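Local structure of predicted aminoglycoside phosphotransferase (Brachybacterium faecium, 5UXC) at residues L32-A37 against V48-R53; A78-R83 against I90-L95; G196-A201 against A225-F230. The protein is a macrolide 2'-phosphotransferase that binds azithromycin and GDP, and probably inactivates macrolide antibiotics by transferring phosphate from GTP. All coordinates share one frame; numbering follows the deposited sequence.

Contact 1: L32-A37 against V48-R53; sequences LDFRVA and VLRLPR. With GDP (guanosine-5'-diphosphate), chain C; PO4 (phosphate ion), chain I.
R50 reaches over one face of the F34 ring, CZ lying 4.0 Å from the ring centroid, in a cation-pi contact whose planes are turned 54° apart. R50 and F34 each have a second conformer, so the details of this pairing and of the R50 bonds to GDP are doubtful. Beyond the ring the guanidinium meets the GDP diphosphate: R50 NH1 donates to O2B (3.1 Å) and R50 NH2 to the bridging O3A (3.1 Å), with a weaker bond from NH2 to O1A. A bend at chi3 (74°) turns the head back beside V36, pointing the same way as that valine. Among apolar groups, V36 CG1 touches V48 CG1 at 3.6 Å, and V48 CG2 comes up to the guanine O6. The backbone sets this register: R35 pairs with L51, and A37 with L49, through two hydrogen bonds each, while D33 O takes a further one from R53 N. On the other face L51 CD1 lies over the R35 guanidinium, which has its salt bridge with D5. The pair forms a hairpin of the kinase-like N-terminal lobe, between strand 26-30 and strand 90-93. Helix 6-15 packs on the R35 and L51 face through L9 and L12.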
loop_
_atom_site.group_PDB
_atom_site.type_symbol
_atom_site.label_atom_id
_atom_site.label_comp_id
_atom_site.label_asym_id
_atom_site.label_seq_id
_atom_site.Cartn_x
_atom_site.Cartn_y
_atom_site.Cartn_z
ATOM N N LEU A 32 -10.243 5.663 3.458
ATOM C CA LEU A 32 -10.184 7.094 3.745
ATOM C C LEU A 32 -10.518 7.924 2.512
ATOM O O LEU A 32 -11.069 9.025 2.644
ATOM C CB LEU A 32 -8.807 7.493 4.288
ATOM C CG LEU A 32 -8.634 8.974 4.690
ATOM C CD1 LEU A 32 -8.787 9.187 6.194
ATOM C CD2 LEU A 32 -7.308 9.562 4.196
ATOM N N ASP A 33 -10.223 7.408 1.305
ATOM C CA ASP A 33 -10.404 8.128 0.048
ATOM C C ASP A 33 -11.447 7.523 -0.870
ATOM O O ASP A 33 -12.123 8.273 -1.579
ATOM C CB ASP A 33 -9.084 8.207 -0.739
ATOM C CG ASP A 33 -8.042 9.066 -0.052
ATOM O OD1 ASP A 33 -6.857 8.675 -0.022
ATOM O OD2 ASP A 33 -8.412 10.142 0.459
ATOM N N PHE A 34 -11.549 6.194 -0.913
ATOM C CA PHE A 34 -12.483 5.507 -1.797
ATOM C C PHE A 34 -13.368 4.538 -1.025
ATOM O O PHE A 34 -12.893 3.803 -0.146
ATOM C CB PHE A 34 -11.744 4.730 -2.883
ATOM C CG PHE A 34 -10.638 5.504 -3.547
ATOM C CD1 PHE A 34 -9.369 5.567 -2.977
ATOM C CD2 PHE A 34 -10.865 6.162 -4.739
ATOM C CE1 PHE A 34 -8.341 6.250 -3.592
ATOM C CE2 PHE A 34 -9.852 6.866 -5.359
ATOM C CZ PHE A 34 -8.581 6.914 -4.783
ATOM N N ARG A 35 -14.652 4.527 -1.379
ATOM C CA ARG A 35 -15.531 3.430 -1.023
ATOM C C ARG A 35 -15.380 2.381 -2.126
ATOM O O ARG A 35 -15.460 2.710 -3.315
ATOM C CB ARG A 35 -16.971 3.925 -0.896
ATOM C CG ARG A 35 -18.021 2.839 -0.903
ATOM C CD ARG A 35 -19.361 3.391 -0.362
ATOM N NE ARG A 35 -19.916 4.450 -1.200
ATOM C CZ ARG A 35 -21.213 4.543 -1.522
ATOM N NH1 ARG A 35 -22.083 3.656 -1.054
ATOM N NH2 ARG A 35 -21.657 5.543 -2.283
ATOM N N VAL A 36 -15.137 1.133 -1.747
ATOM C CA VAL A 36 -14.881 0.053 -2.700
ATOM C C VAL A 36 -16.018 -0.948 -2.602
ATOM O O VAL A 36 -16.396 -1.334 -1.495
ATOM C CB VAL A 36 -13.531 -0.630 -2.407
ATOM C CG1 VAL A 36 -13.305 -1.774 -3.404
ATOM C CG2 VAL A 36 -12.425 0.381 -2.560
ATOM N N ALA A 37 -16.599 -1.329 -3.761
ATOM C CA ALA A 37 -17.727 -2.262 -3.851
ATOM C C ALA A 37 -17.435 -3.320 -4.909
ATOM O O ALA A 37 -16.635 -3.089 -5.832
ATOM C CB ALA A 37 -19.034 -1.543 -4.221
ATOM N N VAL A 48 -14.972 -4.457 -9.776
ATOM C CA VAL A 48 -14.721 -3.659 -8.582
ATOM C C VAL A 48 -15.028 -2.210 -8.901
ATOM O O VAL A 48 -14.586 -1.697 -9.941
ATOM C CB VAL A 48 -13.253 -3.784 -8.097
ATOM C CG1 VAL A 48 -13.045 -2.965 -6.823
ATOM C CG2 VAL A 48 -12.874 -5.215 -7.900
ATOM N N LEU A 49 -15.829 -1.563 -8.054
ATOM C CA LEU A 49 -16.159 -0.137 -8.156
ATOM C C LEU A 49 -15.370 0.634 -7.099
ATOM O O LEU A 49 -15.344 0.227 -5.928
ATOM C CB LEU A 49 -17.677 0.107 -7.934
ATOM C CG LEU A 49 -18.587 -0.805 -8.746
ATOM C CD1 LEU A 49 -20.088 -0.633 -8.357
ATOM C CD2 LEU A 49 -18.357 -0.592 -10.255
ATOM N N ARG A 50 -14.658 1.696 -7.499
ATOM C CA ARG A 50 -14.033 2.627 -6.565
ATOM C C ARG A 50 -14.782 3.948 -6.633
ATOM O O ARG A 50 -14.829 4.592 -7.690
ATOM C CB ARG A 50 -12.560 2.857 -6.890
ATOM C CG ARG A 50 -11.704 1.668 -6.761
ATOM C CD ARG A 50 -10.263 2.076 -7.062
ATOM N NE ARG A 50 -9.650 2.839 -5.983
ATOM C CZ ARG A 50 -9.250 2.303 -4.833
ATOM N NH1 ARG A 50 -8.678 3.041 -3.902
ATOM N NH2 ARG A 50 -9.419 1.018 -4.617
ATOM N N LEU A 51 -15.356 4.354 -5.519
ATOM C CA LEU A 51 -16.168 5.559 -5.489
ATOM C C LEU A 51 -15.439 6.618 -4.681
ATOM O O LEU A 51 -15.211 6.425 -3.472
ATOM C CB LEU A 51 -17.537 5.262 -4.886
ATOM C CG LEU A 51 -18.169 4.152 -5.711
ATOM C CD1 LEU A 51 -19.192 3.413 -4.886
ATOM C CD2 LEU A 51 -18.800 4.777 -6.939
ATOM N N PRO A 52 -15.015 7.716 -5.309
ATOM C CA PRO A 52 -14.302 8.769 -4.570
ATOM C C PRO A 52 -15.225 9.414 -3.551
ATOM O O PRO A 52 -16.370 9.746 -3.853
ATOM C CB PRO A 52 -13.889 9.759 -5.665
ATOM C CG PRO A 52 -14.945 9.551 -6.753
ATOM C CD PRO A 52 -15.273 8.083 -6.715
ATOM N N ARG A 53 -14.723 9.592 -2.340
ATOM C CA ARG A 53 -15.560 10.090 -1.262
ATOM C C ARG A 53 -15.591 11.607 -1.175
ATOM O O ARG A 53 -16.478 12.159 -0.514
ATOM C CB ARG A 53 -15.079 9.503 0.067
ATOM C CG ARG A 53 -14.972 7.975 0.051
ATOM C CD ARG A 53 -14.577 7.418 1.409
ATOM N NE ARG A 53 -15.510 7.820 2.452
ATOM C CZ ARG A 53 -15.167 8.023 3.721
ATOM N NH1 ARG A 53 -13.907 7.857 4.111
ATOM N NH2 ARG A 53 -16.085 8.405 4.606
HETATM P PB GDP C . -8.973 1.086 -0.369
HETATM O O1B GDP C . -7.884 0.603 0.557
HETATM O O2B GDP C . -8.784 2.447 -0.890
HETATM O O3B GDP C . -10.312 0.965 0.474
HETATM O O3A GDP C . -9.064 0.109 -1.639
HETATM P PA GDP C . -8.395 -1.273 -2.044
HETATM O O1A GDP C . -8.025 -1.071 -3.482
HETATM O O2A GDP C . -7.286 -1.671 -1.090
HETATM O "O5'" GDP C . -9.528 -2.377 -2.016
HETATM C "C5'" GDP C . -10.120 -2.670 -0.744
HETATM C "C4'" GDP C . -10.173 -4.151 -0.520
HETATM O "O4'" GDP C . -11.045 -4.721 -1.492
HETATM C "C3'" GDP C . -8.830 -4.845 -0.760
HETATM O "O3'" GDP C . -7.923 -4.858 0.372
HETATM C "C2'" GDP C . -9.266 -6.247 -1.082
HETATM O "O2'" GDP C . -9.733 -6.941 0.106
HETATM C "C1'" GDP C . -10.551 -5.990 -1.887
HETATM N N9 GDP C . -10.284 -5.898 -3.355
HETATM C C8 GDP C . -10.046 -4.787 -4.071
HETATM N N7 GDP C . -9.881 -5.119 -5.392
HETATM C C5 GDP C . -9.995 -6.467 -5.468
HETATM C C6 GDP C . -9.930 -7.506 -6.503
HETATM O O6 GDP C . -9.740 -7.195 -7.700
HETATM N N1 GDP C . -10.144 -8.796 -6.144
HETATM C C2 GDP C . -10.400 -9.176 -4.874
HETATM N N2 GDP C . -10.598 -10.475 -4.606
HETATM N N3 GDP C . -10.448 -8.298 -3.860
HETATM C C4 GDP C . -10.243 -6.965 -4.107
HETATM P P PO4 I . -6.829 4.181 2.804
HETATM O O1 PO4 I . -6.307 3.204 1.777
HETATM O O2 PO4 I . -7.937 3.536 3.600
HETATM O O3 PO4 I . -5.702 4.567 3.733
HETATM O O4 PO4 I . -7.362 5.415 2.114
#

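Contact 2: A78-R83 against I90-L95. With GDP (guanosine-5'-diphosphate), chain C.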
loop_
_atom_site.group_PDB
_atom_site.type_symbol
_atom_site.label_atom_id
_atom_site.label_comp_id
_atom_site.label_asym_id
_atom_site.label_seq_id
_atom_site.Cartn_x
_atom_site.Cartn_y
_atom_site.Cartn_z
ATOM N N ALA A 78 -1.138 -9.434 -12.016
ATOM C CA ALA A 78 -2.143 -8.503 -12.536
ATOM C C ALA A 78 -2.182 -7.255 -11.668
ATOM O O ALA A 78 -1.974 -7.322 -10.458
ATOM C CB ALA A 78 -3.552 -9.160 -12.543
ATOM N N VAL A 79 -2.522 -6.104 -12.264
ATOM C CA VAL A 79 -2.833 -4.914 -11.467
ATOM C C VAL A 79 -4.155 -4.365 -11.970
ATOM O O VAL A 79 -4.571 -4.724 -13.078
ATOM C CB VAL A 79 -1.708 -3.843 -11.534
ATOM C CG1 VAL A 79 -0.348 -4.444 -11.037
ATOM C CG2 VAL A 79 -1.486 -3.263 -12.992
ATOM N N PRO A 80 -4.826 -3.493 -11.207
ATOM C CA PRO A 80 -6.190 -3.072 -11.616
ATOM C C PRO A 80 -6.171 -2.398 -12.983
ATOM O O PRO A 80 -5.324 -1.530 -13.245
ATOM C CB PRO A 80 -6.618 -2.087 -10.531
ATOM C CG PRO A 80 -5.869 -2.684 -9.198
ATOM C CD PRO A 80 -4.511 -3.026 -9.822
ATOM N N ASP A 81 -7.109 -2.816 -13.841
ATOM C CA ASP A 81 -7.198 -2.275 -15.213
ATOM C C ASP A 81 -8.437 -1.409 -15.209
ATOM O O ASP A 81 -9.556 -1.921 -15.314
ATOM C CB ASP A 81 -7.276 -3.435 -16.200
ATOM C CG ASP A 81 -7.542 -3.015 -17.629
ATOM O OD1 ASP A 81 -7.712 -1.818 -17.892
ATOM O OD2 ASP A 81 -7.590 -3.943 -18.457
ATOM N N TRP A 82 -8.200 -0.100 -15.086
ATOM C CA TRP A 82 -9.289 0.866 -14.864
ATOM C C TRP A 82 -10.029 1.192 -16.187
ATOM O O TRP A 82 -9.866 2.244 -16.792
ATOM C CB TRP A 82 -8.721 2.127 -14.277
ATOM C CG TRP A 82 -8.263 2.024 -12.838
ATOM C CD1 TRP A 82 -8.200 0.907 -12.040
ATOM C CD2 TRP A 82 -7.871 3.146 -12.034
ATOM N NE1 TRP A 82 -7.749 1.299 -10.756
ATOM C CE2 TRP A 82 -7.562 2.666 -10.749
ATOM C CE3 TRP A 82 -7.765 4.528 -12.295
ATOM C CZ2 TRP A 82 -7.155 3.527 -9.727
ATOM C CZ3 TRP A 82 -7.365 5.382 -11.288
ATOM C CH2 TRP A 82 -7.056 4.867 -10.014
ATOM N N ARG A 83 -10.861 0.268 -16.574
ATOM C CA ARG A 83 -11.616 0.361 -17.830
ATOM C C ARG A 83 -12.613 1.493 -17.778
ATOM O O ARG A 83 -12.994 2.022 -18.821
ATOM C CB ARG A 83 -12.367 -0.957 -18.068
ATOM C CG ARG A 83 -11.416 -2.154 -18.335
ATOM C CD ARG A 83 -10.966 -2.080 -19.776
ATOM N NE ARG A 83 -9.866 -2.984 -20.037
ATOM C CZ ARG A 83 -9.606 -3.499 -21.238
ATOM N NH1 ARG A 83 -10.380 -3.179 -22.311
ATOM N NH2 ARG A 83 -8.546 -4.285 -21.361
ATOM N N ILE A 90 -14.459 5.015 -10.753
ATOM C CA ILE A 90 -13.449 4.129 -11.284
ATOM C C ILE A 90 -13.961 2.708 -11.162
ATOM O O ILE A 90 -14.563 2.340 -10.143
ATOM C CB ILE A 90 -12.126 4.286 -10.501
ATOM C CG1 ILE A 90 -11.548 5.675 -10.748
ATOM C CG2 ILE A 90 -11.184 3.188 -10.891
ATOM C CD1 ILE A 90 -10.583 6.130 -9.617
ATOM N N ALA A 91 -13.714 1.891 -12.190
ATOM C CA ALA A 91 -14.134 0.502 -12.113
ATOM C C ALA A 91 -13.163 -0.369 -12.887
ATOM O O ALA A 91 -12.675 0.037 -13.945
ATOM C CB ALA A 91 -15.559 0.319 -12.714
ATOM N N TYR A 92 -12.907 -1.579 -12.389
ATOM C CA TYR A 92 -11.956 -2.456 -13.035
ATOM C C TYR A 92 -12.463 -3.871 -12.884
ATOM O O TYR A 92 -13.145 -4.177 -11.900
ATOM C CB TYR A 92 -10.524 -2.360 -12.477
ATOM C CG TYR A 92 -10.299 -2.531 -10.977
ATOM C CD1 TYR A 92 -10.306 -1.420 -10.119
ATOM C CD2 TYR A 92 -9.999 -3.793 -10.438
ATOM C CE1 TYR A 92 -9.998 -1.563 -8.728
ATOM C CE2 TYR A 92 -9.694 -3.957 -9.072
ATOM C CZ TYR A 92 -9.687 -2.826 -8.242
ATOM O OH TYR A 92 -9.360 -2.945 -6.884
ATOM N N PRO A 93 -12.172 -4.744 -13.845
ATOM C CA PRO A 93 -12.542 -6.157 -13.689
ATOM C C PRO A 93 -11.905 -6.749 -12.443
ATOM O O PRO A 93 -10.742 -6.482 -12.122
ATOM C CB PRO A 93 -11.993 -6.826 -14.952
ATOM C CG PRO A 93 -12.032 -5.661 -15.998
ATOM C CD PRO A 93 -11.622 -4.447 -15.194
ATOM N N LEU A 94 -12.710 -7.548 -11.754
ATOM C CA LEU A 94 -12.247 -8.205 -10.525
ATOM C C LEU A 94 -11.054 -9.072 -10.833
ATOM O O LEU A 94 -11.090 -9.921 -11.738
ATOM C CB LEU A 94 -13.405 -9.078 -9.979
ATOM C CG LEU A 94 -12.874 -9.956 -8.800
ATOM C CD1 LEU A 94 -13.164 -9.158 -7.586
ATOM C CD2 LEU A 94 -13.584 -11.307 -8.765
ATOM N N LEU A 95 -9.923 -8.847 -9.981
ATOM C CA LEU A 95 -8.692 -9.566 -10.240
ATOM C C LEU A 95 -8.752 -10.922 -9.530
ATOM O O LEU A 95 -9.388 -11.048 -8.483
ATOM C CB LEU A 95 -7.489 -8.764 -9.703
ATOM C CG LEU A 95 -7.355 -7.443 -10.477
ATOM C CD1 LEU A 95 -6.400 -6.508 -9.777
ATOM C CD2 LEU A 95 -6.903 -7.725 -11.898
HETATM P PB GDP C . -8.973 1.086 -0.369
HETATM O O1B GDP C . -7.884 0.603 0.557
HETATM O O2B GDP C . -8.784 2.447 -0.890
HETATM O O3B GDP C . -10.312 0.965 0.474
HETATM O O3A GDP C . -9.064 0.109 -1.639
HETATM P PA GDP C . -8.395 -1.273 -2.044
HETATM O O1A GDP C . -8.025 -1.071 -3.482
HETATM O O2A GDP C . -7.286 -1.671 -1.090
HETATM O "O5'" GDP C . -9.528 -2.377 -2.016
HETATM C "C5'" GDP C . -10.120 -2.670 -0.744
HETATM C "C4'" GDP C . -10.173 -4.151 -0.520
HETATM O "O4'" GDP C . -11.045 -4.721 -1.492
HETATM C "C3'" GDP C . -8.830 -4.845 -0.760
HETATM O "O3'" GDP C . -7.923 -4.858 0.372
HETATM C "C2'" GDP C . -9.266 -6.247 -1.082
HETATM O "O2'" GDP C . -9.733 -6.941 0.106
HETATM C "C1'" GDP C . -10.551 -5.990 -1.887
HETATM N N9 GDP C . -10.284 -5.898 -3.355
HETATM C C8 GDP C . -10.046 -4.787 -4.071
HETATM N N7 GDP C . -9.881 -5.119 -5.392
HETATM C C5 GDP C . -9.995 -6.467 -5.468
HETATM C C6 GDP C . -9.930 -7.506 -6.503
HETATM O O6 GDP C . -9.740 -7.195 -7.700
HETATM N N1 GDP C . -10.144 -8.796 -6.144
HETATM C C2 GDP C . -10.400 -9.176 -4.874
HETATM N N2 GDP C . -10.598 -10.475 -4.606
HETATM N N3 GDP C . -10.448 -8.298 -3.860
HETATM C C4 GDP C . -10.243 -6.965 -4.107
HETATM O O HOH W 1 -8.675 -5.250 -13.477
#
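With chi1 at 53°, the CG of Y92 sits between its backbone N and carbonyl carbon, and this lays the ring alongside P80, one face turned to it. The CB of that proline then stands 3.6 Å from the Y92 ring centroid, only 4° off the normal, a CH-pi contact over the middle of the face. I90 does the equivalent for W82: its CG2, placed anti to the backbone N while CG1 takes the position beside that N, rests over the five-membered ring of the indole, 3.5 Å from the centroid, and CD1 extends along the six-membered ring. The W82 and Y92 rings are nearly parallel but slid so far apart that they barely overlap; contact is made at their rims, W82 CD1 to Y92 CD1. Strand 90-93 and the residues after it pass from the N-terminal lobe into the linker that corresponds to the kinase hinge, and the guanine is read there. Y92 OH donates to N7 of GDP at 2.7 Å, and L95 N donates to O6 at 2.8 Å in a nearly straight bond (167°). A weak bond from guanine N1 to L95 O completes the backbone pairing. The L95 side chain reaches to the 78-83 segment, its CD2 meeting A78 CB at 3.7 Å and its CD1 packing on P80. Between the two segments a water accepts from D81 N and donates to P93 O. Toward the surface, R83 holds D81 side-on, NE and NH2 both donating to OD2, which lies in the guanidinium plane; NE approaches from above the carboxylate plane at 2.9 Å. Helix 58-71 flanks W82 through E64 and L68, and V79 also touches L68.

Contact 3: G196-A201 against A225-F230; sequences GELYPA and AKDLMF
Loop 196-201 belongs to the stretch that corresponds, in the kinase-like phosphotransferase fold, to the catalytic loop, and the contact ties it to the turn leading into helix 229-234 and to its first residues. D227 makes the polar link. Its OD2 accepts from G196 N at 3.1 Å through the syn lone pair, almost linear at 178°, while OD1 takes the backbone N of H195. Gripping successive loop amides with one buried carboxylate recalls the helix aspartate that holds the catalytic loop of protein kinases. G196 has a positive phi (97°) that by itself favours glycine. A water extends the network: it accepts from L198 N and donates to K226 O (2.8 Å) and to D227 OD2 (2.7 Å). Two further waters lie between L198 O and the backbone of K226, D227 and F230. The apolar half gathers at F230, whose CG is anti to its backbone N (chi1 -176°), directing the ring at the loop. Y199 CB sits over one face, offset toward the rim, although the Y199 ring meets H202 edge-to-face. A201 O binds the GDP ribose O3'. From the same side as Y199 CB, P200 CD approaches the phenyl ring obliquely, 3.3 Å from F230 CE2.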
loop_
_atom_site.group_PDB
_atom_site.type_symbol
_atom_site.label_atom_id
_atom_site.label_comp_id
_atom_site.label_asym_id
_atom_site.label_seq_id
_atom_site.Cartn_x
_atom_site.Cartn_y
_atom_site.Cartn_z
ATOM N N GLY A 196 4.421 1.149 -1.707
ATOM C CA GLY A 196 4.196 2.038 -0.575
ATOM C C GLY A 196 3.248 1.514 0.483
ATOM O O GLY A 196 3.273 1.995 1.628
ATOM N N GLU A 197 2.459 0.516 0.159
ATOM C CA GLU A 197 1.604 -0.092 1.175
ATOM C C GLU A 197 1.487 -1.574 0.866
ATOM O O GLU A 197 0.388 -2.134 0.761
ATOM C CB GLU A 197 0.247 0.608 1.236
ATOM C CG GLU A 197 -0.432 0.376 2.558
ATOM C CD GLU A 197 -1.509 1.382 2.820
ATOM O OE1 GLU A 197 -1.199 2.598 2.923
ATOM O OE2 GLU A 197 -2.672 0.946 2.879
ATOM N N LEU A 198 2.647 -2.226 0.693
ATOM C CA LEU A 198 2.685 -3.602 0.198
ATOM C C LEU A 198 2.662 -4.534 1.411
ATOM O O LEU A 198 3.676 -4.695 2.092
ATOM C CB LEU A 198 3.917 -3.866 -0.655
ATOM C CG LEU A 198 3.807 -5.195 -1.414
ATOM C CD1 LEU A 198 2.593 -5.168 -2.428
ATOM C CD2 LEU A 198 5.017 -5.423 -2.199
ATOM N N TYR A 199 1.504 -5.139 1.652
ATOM C CA TYR A 199 1.276 -6.142 2.686
ATOM C C TYR A 199 0.146 -7.016 2.186
ATOM O O TYR A 199 -0.424 -6.744 1.110
ATOM C CB TYR A 199 0.977 -5.476 4.036
ATOM C CG TYR A 199 -0.385 -4.846 4.253
ATOM C CD1 TYR A 199 -0.777 -3.699 3.539
ATOM C CD2 TYR A 199 -1.248 -5.349 5.201
ATOM C CE1 TYR A 199 -2.033 -3.095 3.787
ATOM C CE2 TYR A 199 -2.477 -4.764 5.453
ATOM C CZ TYR A 199 -2.855 -3.645 4.775
ATOM O OH TYR A 199 -4.078 -3.099 5.025
ATOM N N PRO A 200 -0.188 -8.118 2.865
ATOM C CA PRO A 200 -1.033 -9.142 2.218
ATOM C C PRO A 200 -2.463 -8.737 1.961
ATOM O O PRO A 200 -3.092 -9.442 1.186
ATOM C CB PRO A 200 -0.976 -10.346 3.184
ATOM C CG PRO A 200 0.435 -10.210 3.749
ATOM C CD PRO A 200 0.619 -8.715 3.972
ATOM N N ALA A 201 -2.987 -7.650 2.548
ATOM C CA ALA A 201 -4.311 -7.173 2.154
ATOM C C ALA A 201 -4.325 -6.739 0.701
ATOM O O ALA A 201 -5.410 -6.677 0.073
ATOM C CB ALA A 201 -4.749 -5.974 2.991
ATOM N N ALA A 225 13.182 -0.528 0.684
ATOM C CA ALA A 225 12.838 -1.368 1.833
ATOM C C ALA A 225 11.366 -1.288 2.204
ATOM O O ALA A 225 10.822 -2.218 2.848
ATOM C CB ALA A 225 13.727 -0.940 3.015
ATOM N N LYS A 226 10.680 -0.200 1.818
ATOM C CA LYS A 226 9.318 -0.051 2.314
ATOM C C LYS A 226 8.404 -1.162 1.793
ATOM O O LYS A 226 7.421 -1.512 2.475
ATOM C CB LYS A 226 8.782 1.356 1.980
ATOM C CG LYS A 226 8.303 1.493 0.575
ATOM C CD LYS A 226 8.217 3.006 0.169
ATOM C CE LYS A 226 7.310 3.822 1.113
ATOM N NZ LYS A 226 6.993 5.182 0.487
ATOM N N ASP A 227 8.723 -1.773 0.629
ATOM C CA ASP A 227 7.899 -2.837 0.067
ATOM C C ASP A 227 8.260 -4.210 0.619
ATOM O O ASP A 227 7.505 -5.165 0.440
ATOM C CB ASP A 227 8.047 -2.893 -1.463
ATOM C CG ASP A 227 7.397 -1.669 -2.137
ATOM O OD1 ASP A 227 7.813 -1.377 -3.271
ATOM O OD2 ASP A 227 6.498 -1.082 -1.500
ATOM N N LEU A 228 9.365 -4.309 1.329
ATOM C CA LEU A 228 9.709 -5.538 2.017
ATOM C C LEU A 228 9.448 -5.487 3.518
ATOM O O LEU A 228 9.538 -6.538 4.154
ATOM C CB LEU A 228 11.190 -5.875 1.799
ATOM C CG LEU A 228 11.501 -6.112 0.310
ATOM C CD1 LEU A 228 12.994 -6.091 0.004
ATOM C CD2 LEU A 228 10.889 -7.393 -0.152
HETATM N N MSE A 229 9.190 -4.314 4.072
HETATM C CA MSE A 229 9.038 -4.158 5.512
HETATM C C MSE A 229 8.053 -5.069 6.181
HETATM O O MSE A 229 8.396 -5.699 7.183
HETATM C CB MSE A 229 8.682 -2.714 5.891
HETATM C CG MSE A 229 8.703 -2.456 7.392
HETATM SE SE MSE A 229 7.486 -0.952 7.849
HETATM C CE MSE A 229 5.813 -1.993 7.658
ATOM N N PHE A 230 6.847 -5.158 5.650
ATOM C CA PHE A 230 5.832 -5.939 6.344
ATOM C C PHE A 230 6.270 -7.390 6.444
ATOM O O PHE A 230 6.073 -8.048 7.477
ATOM C CB PHE A 230 4.475 -5.858 5.616
ATOM C CG PHE A 230 3.390 -6.600 6.386
ATOM C CD1 PHE A 230 2.633 -5.946 7.325
ATOM C CD2 PHE A 230 3.207 -7.958 6.186
ATOM C CE1 PHE A 230 1.655 -6.660 8.060
ATOM C CE2 PHE A 230 2.230 -8.672 6.897
ATOM C CZ PHE A 230 1.470 -8.009 7.838
HETATM O O HOH W 2 5.202 -0.874 0.830
HETATM O O HOH W 3 5.795 -3.579 3.452
HETATM O O HOH W 4 6.019 -6.713 2.275
#

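Contacts 1 and 2 share one antiparallel sheet: strands 46-52 and 90-93 are neighbours, joined by probable bonds from R50 N to I90 O and from V48 N to Y92 O. Both touch GDP, contact 1 chiefly at the phosphates through a charged side chain, contact 2 at the guanine through a tyrosine hydroxyl and linker backbone. All three are partly buried, but the centre of contact 3 lies about 7 Å from the centre of the chain, those of contacts 1 and 2 about 15 and 16 Å, and contact 3 does not touch the others. Regular strand pairing dominates contact 1, ring and proline packing contact 2, and a buried carboxylate with bridging waters contact 3.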